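Local coordinates for protein SAM-dependent methyltransferase (Thiobacillus denitrificans, PDB 5EPE) that binds S-adenosyl-L-homocysteine in a Rossmann-like domain and probably transfers methyl groups from S-adenosylmethionine to an acceptor substrate, at residues E49-W54 / H58-T63. Residues are numbered along the deposited sequence; the frame is centred on the assembly and turned at random.
Sequences EMLCTW and HGIVGT
Ile-60 packs its CG1 and CD1 against Trp-54 and Leu-51 of helix 49-58. Its CB points at the helix, and chi1 of 66° sets CG1 between the backbone N and the carbonyl carbon, from where this branch reaches the helix. CG1 meets Trp-54 twice, at the side-chain CB (3.7 Å) and at the backbone C (3.6 Å). CD1, the tip, runs on one turn back along the helix, 3.9 Å from Leu-51 O and 4.1 Å from Leu-51 CD2, the two side chains crossing at about a right angle. A branched apolar chain suits this buried place because it fills the angle between helix and strand; an alanine here would probably leave a gap beside Leu-51 CD2 and Trp-54 CB, where CD1 and CG1 now pack.

Leucine suits position 51 because its two methyls serve two neighbours: while CD2 meets Ile-60 and leans over the backbone at Gly-62, where a side chain would crowd it, CD1 comes to 3.5 Å from Thr-63 C.

At the C-terminal end of helix 49-58, His-58 N donates to Trp-54 O at 2.8 Å, the N-H...O angle being 148°. The flat imidazole turns its edge toward the face of the indole in an offset T-shaped pair, planes at 82°. Tryptophan offers that broad face while its NE1 is satisfied by Leu-25 O of helix 22-31; CG of Met-50, modelled as selenomethionine, lies over one indole face toward the rim. Gly-59 leaves the helix with positive phi, a conformation glycine adopts without strain.

This is the helix-to-strand return of the beta-alpha-beta crossover formed by strand 39-43, helix 49-58 and strand 61-66 in the Rossmann-like methyltransferase fold; the returning strand leads to Asp-66, which binds S-adenosyl-L-homocysteine.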
loop_
_atom_site.group_PDB
_atom_site.type_symbol
_atom_site.label_atom_id
_atom_site.label_comp_id
_atom_site.label_asym_id
_atom_site.label_seq_id
_atom_site.Cartn_x
_atom_site.Cartn_y
_atom_site.Cartn_z
ATOM N N GLU A 49 8.224 -21.269 41.455
ATOM C CA GLU A 49 6.996 -20.554 41.742
ATOM C C GLU A 49 5.761 -21.365 41.298
ATOM O O GLU A 49 4.723 -21.387 42.008
ATOM C CB GLU A 49 6.998 -19.162 41.140
ATOM C CG GLU A 49 5.822 -18.308 41.600
ATOM C CD GLU A 49 5.900 -17.815 43.057
ATOM O OE1 GLU A 49 6.899 -18.088 43.770
ATOM O OE2 GLU A 49 4.933 -17.093 43.487
HETATM N N MSE A 50 5.863 -22.016 40.150
HETATM C CA MSE A 50 4.755 -22.817 39.651
HETATM C C MSE A 50 4.425 -23.968 40.598
HETATM O O MSE A 50 3.302 -24.094 41.032
HETATM C CB MSE A 50 5.113 -23.364 38.255
HETATM C CG MSE A 50 3.885 -24.051 37.714
HETATM SE SE MSE A 50 4.302 -24.568 35.812
HETATM C CE MSE A 50 5.097 -26.240 36.146
ATOM N N LEU A 51 5.401 -24.805 40.905
ATOM C CA LEU A 51 5.163 -25.871 41.891
ATOM C C LEU A 51 4.695 -25.379 43.264
ATOM O O LEU A 51 3.746 -25.943 43.792
ATOM C CB LEU A 51 6.387 -26.773 42.056
ATOM C CG LEU A 51 6.649 -27.644 40.843
ATOM C CD1 LEU A 51 7.967 -28.378 41.010
ATOM C CD2 LEU A 51 5.540 -28.666 40.605
ATOM N N CYS A 52 5.319 -24.336 43.829
ATOM C CA CYS A 52 4.954 -23.884 45.164
ATOM C C CYS A 52 3.506 -23.354 45.211
ATOM O O CYS A 52 2.765 -23.694 46.141
ATOM C CB CYS A 52 5.902 -22.825 45.696
ATOM S SG CYS A 52 7.538 -23.525 46.012
ATOM N N THR A 53 3.126 -22.525 44.253
ATOM C CA THR A 53 1.796 -21.909 44.273
ATOM C C THR A 53 0.682 -22.898 43.974
ATOM O O THR A 53 -0.376 -22.822 44.597
ATOM C CB THR A 53 1.686 -20.702 43.341
ATOM O OG1 THR A 53 2.047 -21.061 41.991
ATOM C CG2 THR A 53 2.576 -19.558 43.830
ATOM N N TRP A 54 0.928 -23.844 43.045
ATOM C CA TRP A 54 -0.039 -24.922 42.776
ATOM C C TRP A 54 -0.149 -25.906 43.941
ATOM O O TRP A 54 -1.223 -26.425 44.213
ATOM C CB TRP A 54 0.296 -25.642 41.467
ATOM C CG TRP A 54 0.132 -24.737 40.225
ATOM C CD1 TRP A 54 -0.249 -23.416 40.184
ATOM C CD2 TRP A 54 0.433 -25.097 38.893
ATOM N NE1 TRP A 54 -0.219 -22.937 38.876
ATOM C CE2 TRP A 54 0.205 -23.952 38.071
ATOM C CE3 TRP A 54 0.880 -26.272 38.293
ATOM C CZ2 TRP A 54 0.388 -23.985 36.679
ATOM C CZ3 TRP A 54 1.055 -26.294 36.913
ATOM C CH2 TRP A 54 0.796 -25.167 36.133
ATOM N N HIS A 58 -3.857 -25.860 44.946
ATOM C CA HIS A 58 -4.541 -27.030 44.398
ATOM C C HIS A 58 -4.213 -28.333 45.097
ATOM O O HIS A 58 -4.831 -29.335 44.783
ATOM C CB HIS A 58 -4.264 -27.174 42.911
ATOM C CG HIS A 58 -4.751 -26.009 42.126
ATOM N ND1 HIS A 58 -6.085 -25.824 41.850
ATOM C CD2 HIS A 58 -4.106 -24.925 41.644
ATOM C CE1 HIS A 58 -6.242 -24.680 41.212
ATOM N NE2 HIS A 58 -5.055 -24.114 41.078
ATOM N N GLY A 59 -3.253 -28.325 46.016
ATOM C CA GLY A 59 -2.887 -29.522 46.750
ATOM C C GLY A 59 -2.082 -30.516 45.919
ATOM O O GLY A 59 -1.990 -31.685 46.277
ATOM N N ILE A 60 -1.443 -30.075 44.838
ATOM C CA ILE A 60 -0.564 -30.975 44.053
ATOM C C ILE A 60 0.718 -31.314 44.791
ATOM O O ILE A 60 1.070 -30.655 45.794
ATOM C CB ILE A 60 -0.243 -30.451 42.642
ATOM C CG1 ILE A 60 0.601 -29.166 42.656
ATOM C CG2 ILE A 60 -1.556 -30.229 41.885
ATOM C CD1 ILE A 60 2.105 -29.379 42.783
ATOM N N VAL A 61 1.375 -32.360 44.312
ATOM C CA VAL A 61 2.721 -32.711 44.762
ATOM C C VAL A 61 3.620 -32.774 43.553
ATOM O O VAL A 61 3.153 -32.945 42.428
ATOM C CB VAL A 61 2.793 -34.047 45.535
ATOM C CG1 VAL A 61 1.836 -34.028 46.737
ATOM C CG2 VAL A 61 2.504 -35.266 44.654
ATOM N N GLY A 62 4.914 -32.596 43.760
ATOM C CA GLY A 62 5.813 -32.660 42.620
ATOM C C GLY A 62 7.276 -32.425 42.841
ATOM O O GLY A 62 7.716 -32.224 43.986
ATOM N N THR A 63 8.011 -32.443 41.730
ATOM C CA THR A 63 9.444 -32.296 41.723
ATOM C C THR A 63 9.879 -31.308 40.651
ATOM O O THR A 63 9.416 -31.417 39.521
ATOM C CB THR A 63 10.079 -33.642 41.417
ATOM O OG1 THR A 63 9.633 -34.551 42.421
ATOM C CG2 THR A 63 11.597 -33.553 41.494
#